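Local coordinates for CBS domain-containing protein (Listeria monocytogenes, PDB 6XNU) that binds the second messenger c-di-AMP, probably through its CBS domains, and, in Listeria, controls (p)ppGpp and c-di-AMP homeostasis, at residues 118-130 against 138-150. Residues are numbered along the deposited sequence; the frame is centred on the assembly and turned at random.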
loop_
_atom_site.group_PDB
_atom_site.type_symbol
_atom_site.label_atom_id
_atom_site.label_comp_id
_atom_site.label_asym_id
_atom_site.label_seq_id
_atom_site.Cartn_x
_atom_site.Cartn_y
_atom_site.Cartn_z
ATOM N N ARG A 118 12.244 -13.411 13.348
ATOM C CA ARG A 118 11.732 -13.836 12.051
ATOM C C ARG A 118 10.609 -12.923 11.586
ATOM O O ARG A 118 10.482 -12.661 10.384
ATOM C CB ARG A 118 11.250 -15.283 12.091
ATOM C CG ARG A 118 11.042 -15.856 10.691
ATOM C CD ARG A 118 9.923 -16.876 10.652
ATOM N NE ARG A 118 9.408 -17.082 9.302
ATOM C CZ ARG A 118 8.117 -17.224 9.017
ATOM N NH1 ARG A 118 7.217 -17.172 9.990
ATOM N NH2 ARG A 118 7.726 -17.414 7.765
ATOM N N ILE A 119 9.807 -12.412 12.521
ATOM C CA ILE A 119 8.717 -11.514 12.147
ATOM C C ILE A 119 9.283 -10.195 11.637
ATOM O O ILE A 119 8.891 -9.698 10.575
ATOM C CB ILE A 119 7.761 -11.310 13.335
ATOM C CG1 ILE A 119 6.937 -12.583 13.558
ATOM C CG2 ILE A 119 6.836 -10.107 13.094
ATOM C CD1 ILE A 119 6.118 -12.586 14.831
ATOM N N VAL A 120 10.252 -9.636 12.362
ATOM C CA VAL A 120 10.881 -8.394 11.916
ATOM C C VAL A 120 11.560 -8.595 10.566
ATOM O O VAL A 120 11.509 -7.723 9.691
ATOM C CB VAL A 120 11.865 -7.889 12.986
ATOM C CG1 VAL A 120 12.604 -6.661 12.485
ATOM C CG2 VAL A 120 11.118 -7.579 14.273
ATOM N N HIS A 121 12.189 -9.757 10.372
ATOM C CA HIS A 121 12.835 -10.060 9.099
ATOM C C HIS A 121 11.831 -10.089 7.948
ATOM O O HIS A 121 12.112 -9.580 6.855
ATOM C CB HIS A 121 13.564 -11.401 9.209
ATOM C CG HIS A 121 14.196 -11.855 7.931
ATOM N ND1 HIS A 121 15.359 -11.302 7.439
ATOM C CD2 HIS A 121 13.830 -12.812 7.045
ATOM C CE1 HIS A 121 15.681 -11.898 6.305
ATOM N NE2 HIS A 121 14.770 -12.819 6.044
ATOM N N LEU A 122 10.663 -10.700 8.163
ATOM C CA LEU A 122 9.648 -10.735 7.110
ATOM C C LEU A 122 9.152 -9.333 6.777
ATOM O O LEU A 122 8.877 -9.019 5.610
ATOM C CB LEU A 122 8.484 -11.625 7.536
ATOM C CG LEU A 122 8.802 -13.117 7.608
ATOM C CD1 LEU A 122 7.614 -13.876 8.155
ATOM C CD2 LEU A 122 9.194 -13.638 6.236
ATOM N N LEU A 123 9.037 -8.474 7.790
ATOM C CA LEU A 123 8.508 -7.135 7.580
ATOM C C LEU A 123 9.461 -6.247 6.790
ATOM O O LEU A 123 9.061 -5.151 6.385
ATOM C CB LEU A 123 8.159 -6.493 8.931
ATOM C CG LEU A 123 6.950 -7.143 9.621
ATOM C CD1 LEU A 123 6.803 -6.669 11.066
ATOM C CD2 LEU A 123 5.672 -6.889 8.828
ATOM N N VAL A 124 10.692 -6.701 6.542
ATOM C CA VAL A 124 11.604 -5.943 5.687
ATOM C C VAL A 124 11.060 -5.852 4.267
ATOM O O VAL A 124 10.989 -4.770 3.676
ATOM C CB VAL A 124 13.005 -6.573 5.715
ATOM C CG1 VAL A 124 13.889 -5.943 4.650
ATOM C CG2 VAL A 124 13.616 -6.399 7.092
ATOM N N ASP A 125 10.667 -6.985 3.689
ATOM C CA ASP A 125 10.185 -6.982 2.317
ATOM C C ASP A 125 8.676 -7.146 2.229
ATOM O O ASP A 125 8.138 -7.293 1.125
ATOM C CB ASP A 125 10.896 -8.065 1.507
ATOM C CG ASP A 125 12.344 -7.711 1.214
ATOM O OD1 ASP A 125 12.620 -6.545 0.855
ATOM O OD2 ASP A 125 13.210 -8.595 1.356
ATOM N N HIS A 126 7.979 -7.112 3.365
ATOM C CA HIS A 126 6.528 -7.225 3.366
ATOM C C HIS A 126 5.921 -6.179 4.293
ATOM O O HIS A 126 6.207 -6.165 5.498
ATOM C CB HIS A 126 6.101 -8.634 3.777
ATOM C CG HIS A 126 6.704 -9.709 2.929
ATOM N ND1 HIS A 126 7.868 -10.364 3.276
ATOM C CD2 HIS A 126 6.317 -10.228 1.740
ATOM C CE1 HIS A 126 8.168 -11.246 2.339
ATOM N NE2 HIS A 126 7.243 -11.181 1.395
ATOM N N PRO A 127 5.098 -5.281 3.756
ATOM C CA PRO A 127 4.432 -4.280 4.605
ATOM C C PRO A 127 3.540 -4.881 5.674
ATOM O O PRO A 127 3.351 -4.267 6.729
ATOM C CB PRO A 127 3.622 -3.460 3.593
ATOM C CG PRO A 127 4.382 -3.597 2.318
ATOM C CD PRO A 127 4.918 -5.005 2.320
ATOM N N PHE A 128 2.944 -6.044 5.415
ATOM C CA PHE A 128 2.248 -6.788 6.455
ATOM C C PHE A 128 2.438 -8.262 6.174
ATOM O O PHE A 128 2.755 -8.665 5.052
ATOM C CB PHE A 128 0.749 -6.466 6.525
ATOM C CG PHE A 128 -0.030 -6.936 5.326
ATOM C CD1 PHE A 128 -0.146 -6.123 4.208
ATOM C CD2 PHE A 128 -0.646 -8.178 5.316
ATOM C CE1 PHE A 128 -0.862 -6.546 3.097
ATOM C CE2 PHE A 128 -1.355 -8.607 4.213
ATOM C CZ PHE A 128 -1.465 -7.791 3.107
ATOM N N VAL A 129 2.232 -9.056 7.214
ATOM C CA VAL A 129 2.303 -10.508 7.107
ATOM C C VAL A 129 1.083 -11.109 7.781
ATOM O O VAL A 129 0.714 -10.712 8.889
ATOM C CB VAL A 129 3.599 -11.066 7.719
ATOM C CG1 VAL A 129 3.620 -12.591 7.603
ATOM C CG2 VAL A 129 4.793 -10.485 6.997
ATOM N N CYS A 130 0.485 -12.092 7.121
ATOM C CA CYS A 130 -0.723 -12.717 7.626
ATOM C C CYS A 130 -0.391 -13.671 8.771
ATOM O O CYS A 130 0.648 -14.336 8.752
ATOM C CB CYS A 130 -1.383 -13.483 6.495
ATOM S SG CYS A 130 -2.200 -12.392 5.302
ATOM N N PHE A 138 -7.314 -18.105 8.970
ATOM C CA PHE A 138 -6.822 -16.727 8.978
ATOM C C PHE A 138 -7.137 -16.046 10.305
ATOM O O PHE A 138 -8.297 -15.989 10.729
ATOM C CB PHE A 138 -7.453 -15.951 7.826
ATOM C CG PHE A 138 -7.046 -14.507 7.770
ATOM C CD1 PHE A 138 -5.712 -14.150 7.719
ATOM C CD2 PHE A 138 -8.007 -13.515 7.752
ATOM C CE1 PHE A 138 -5.342 -12.806 7.665
ATOM C CE2 PHE A 138 -7.644 -12.165 7.684
ATOM C CZ PHE A 138 -6.311 -11.825 7.641
ATOM N N GLU A 139 -6.106 -15.491 10.950
ATOM C CA GLU A 139 -6.261 -14.910 12.279
ATOM C C GLU A 139 -6.141 -13.395 12.313
ATOM O O GLU A 139 -6.712 -12.759 13.202
ATOM C CB GLU A 139 -5.213 -15.497 13.230
ATOM C CG GLU A 139 -5.342 -17.024 13.391
ATOM C CD GLU A 139 -6.517 -17.398 14.260
ATOM O OE1 GLU A 139 -7.310 -18.278 13.855
ATOM O OE2 GLU A 139 -6.645 -16.809 15.357
ATOM N N GLY A 140 -5.413 -12.803 11.374
ATOM C CA GLY A 140 -5.140 -11.385 11.420
ATOM C C GLY A 140 -3.859 -11.071 10.668
ATOM O O GLY A 140 -3.303 -11.918 9.974
ATOM N N ILE A 141 -3.415 -9.821 10.806
ATOM C CA ILE A 141 -2.187 -9.387 10.151
ATOM C C ILE A 141 -1.323 -8.634 11.149
ATOM O O ILE A 141 -1.816 -8.044 12.118
ATOM C CB ILE A 141 -2.444 -8.517 8.892
ATOM C CG1 ILE A 141 -3.132 -7.209 9.264
ATOM C CG2 ILE A 141 -3.254 -9.301 7.829
ATOM C CD1 ILE A 141 -3.259 -6.256 8.080
ATOM N N VAL A 142 -0.014 -8.704 10.928
ATOM C CA VAL A 142 0.962 -7.871 11.623
ATOM C C VAL A 142 1.552 -6.923 10.588
ATOM O O VAL A 142 1.887 -7.355 9.482
ATOM C CB VAL A 142 2.058 -8.729 12.285
ATOM C CG1 VAL A 142 3.126 -7.848 12.902
ATOM C CG2 VAL A 142 1.451 -9.634 13.341
ATOM N N THR A 143 1.666 -5.631 10.925
ATOM C CA THR A 143 2.185 -4.661 9.971
ATOM C C THR A 143 3.474 -4.031 10.490
ATOM O O THR A 143 3.904 -4.253 11.626
ATOM C CB THR A 143 1.157 -3.558 9.640
ATOM O OG1 THR A 143 1.178 -2.519 10.636
ATOM C CG2 THR A 143 -0.262 -4.143 9.531
ATOM N N ARG A 144 4.087 -3.228 9.620
ATOM C CA ARG A 144 5.335 -2.556 9.971
ATOM C C ARG A 144 5.149 -1.504 11.050
ATOM O O ARG A 144 6.134 -1.122 11.709
ATOM C CB ARG A 144 5.919 -1.887 8.736
ATOM C CG ARG A 144 6.643 -2.809 7.804
ATOM C CD ARG A 144 7.049 -2.024 6.578
ATOM N NE ARG A 144 7.817 -2.825 5.632
ATOM C CZ ARG A 144 7.934 -2.522 4.347
ATOM N NH1 ARG A 144 7.328 -1.442 3.875
ATOM N NH2 ARG A 144 8.663 -3.282 3.541
ATOM N N ARG A 145 3.921 -1.021 11.255
ATOM C CA ARG A 145 3.717 0.121 12.142
ATOM C C ARG A 145 4.196 -0.167 13.562
ATOM O O ARG A 145 4.757 0.719 14.216
ATOM C CB ARG A 145 2.246 0.528 12.153
ATOM C CG ARG A 145 1.945 1.670 13.108
ATOM C CD ARG A 145 0.595 2.271 12.783
ATOM N NE ARG A 145 0.304 3.453 13.589
ATOM C CZ ARG A 145 -0.249 3.412 14.792
ATOM N NH1 ARG A 145 -0.571 2.244 15.335
ATOM N NH2 ARG A 145 -0.478 4.540 15.452
ATOM N N VAL A 146 3.983 -1.393 14.064
ATOM C CA VAL A 146 4.386 -1.688 15.439
ATOM C C VAL A 146 5.895 -1.516 15.596
ATOM O O VAL A 146 6.371 -1.037 16.630
ATOM C CB VAL A 146 3.925 -3.102 15.862
ATOM C CG1 VAL A 146 4.541 -4.182 14.979
ATOM C CG2 VAL A 146 4.279 -3.355 17.323
ATOM N N VAL A 147 6.668 -1.876 14.568
ATOM C CA VAL A 147 8.121 -1.740 14.669
ATOM C C VAL A 147 8.512 -0.269 14.635
ATOM O O VAL A 147 9.396 0.173 15.384
ATOM C CB VAL A 147 8.818 -2.537 13.552
ATOM C CG1 VAL A 147 10.339 -2.348 13.633
ATOM C CG2 VAL A 147 8.440 -4.042 13.642
ATOM N N LEU A 148 7.846 0.522 13.788
ATOM C CA LEU A 148 8.116 1.958 13.777
ATOM C C LEU A 148 7.773 2.590 15.122
ATOM O O LEU A 148 8.479 3.489 15.587
ATOM C CB LEU A 148 7.336 2.640 12.650
ATOM C CG LEU A 148 8.106 2.837 11.346
ATOM C CD1 LEU A 148 9.227 3.888 11.506
ATOM C CD2 LEU A 148 8.677 1.529 10.852
ATOM N N LYS A 149 6.686 2.138 15.759
ATOM C CA LYS A 149 6.353 2.638 17.090
ATOM C C LYS A 149 7.467 2.321 18.071
ATOM O O LYS A 149 7.836 3.162 18.902
ATOM C CB LYS A 149 5.043 2.021 17.582
ATOM C CG LYS A 149 3.802 2.682 17.013
ATOM C CD LYS A 149 2.535 1.971 17.479
ATOM C CE LYS A 149 2.289 2.143 18.973
ATOM N NZ LYS A 149 1.118 1.317 19.431
ATOM N N GLN A 150 8.022 1.114 17.978
ATOM C CA GLN A 150 9.106 0.738 18.879
ATOM C C GLN A 150 10.363 1.563 18.613
ATOM O O GLN A 150 11.061 1.959 19.560
ATOM C CB GLN A 150 9.385 -0.755 18.739
ATOM C CG GLN A 150 8.248 -1.600 19.286
ATOM C CD GLN A 150 8.430 -3.081 18.990
ATOM O OE1 GLN A 150 9.140 -3.454 18.050
ATOM N NE2 GLN A 150 7.785 -3.934 19.789
HETATM O O HOH W 1 2.853 -1.838 6.956
#
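Arg-144 reaches from the end of strand 138-143 to the carbonyls of Leu-123 and Val-124. Its CB lies 4.0 Å from Pro-127 O, and CG touches both that oxygen and Leu-123 CB. Chi1 of -79° sets CG beside the backbone N; from there the chain is extended, carrying CD past Pro-127 CA and NE straight to the first of the two carbonyls. NE gives Leu-123 O a 2.7 Å bond at 174°, in the guanidinium plane. NH2 bonds Val-124 O at 2.8 Å, coming from above that carbonyl's plane, while NH1 rests 4.0 Å from Pro-127 CG; Pro-127 CA sits over one face of the group. The guanidinium thus takes up the Leu-123 and Val-124 carbonyls, and the Arg-144 backbone N takes Pro-127 O.

In the sheet, Val-129 and Val-142 exchange both backbone bonds of an antiparallel pair, and Leu-123 CD1 packs 4.0 Å from Val-147 CG2. On the face of Phe-128, Cys-130 and Ile-141, the Phe-128 ring meets Ile-141 CG2 at 3.8 Å from CD2.

This is the beta hairpin of the CBS domain (beta-alpha-beta-beta-alpha) with its two flanking helices, 116-125 and 145-161, over the Val-129 and Val-142 face. Strands 60-64 and 70-75 meet the Phe-128 and Cys-130 face, and the second subunit packs on Leu-123 and Leu-148.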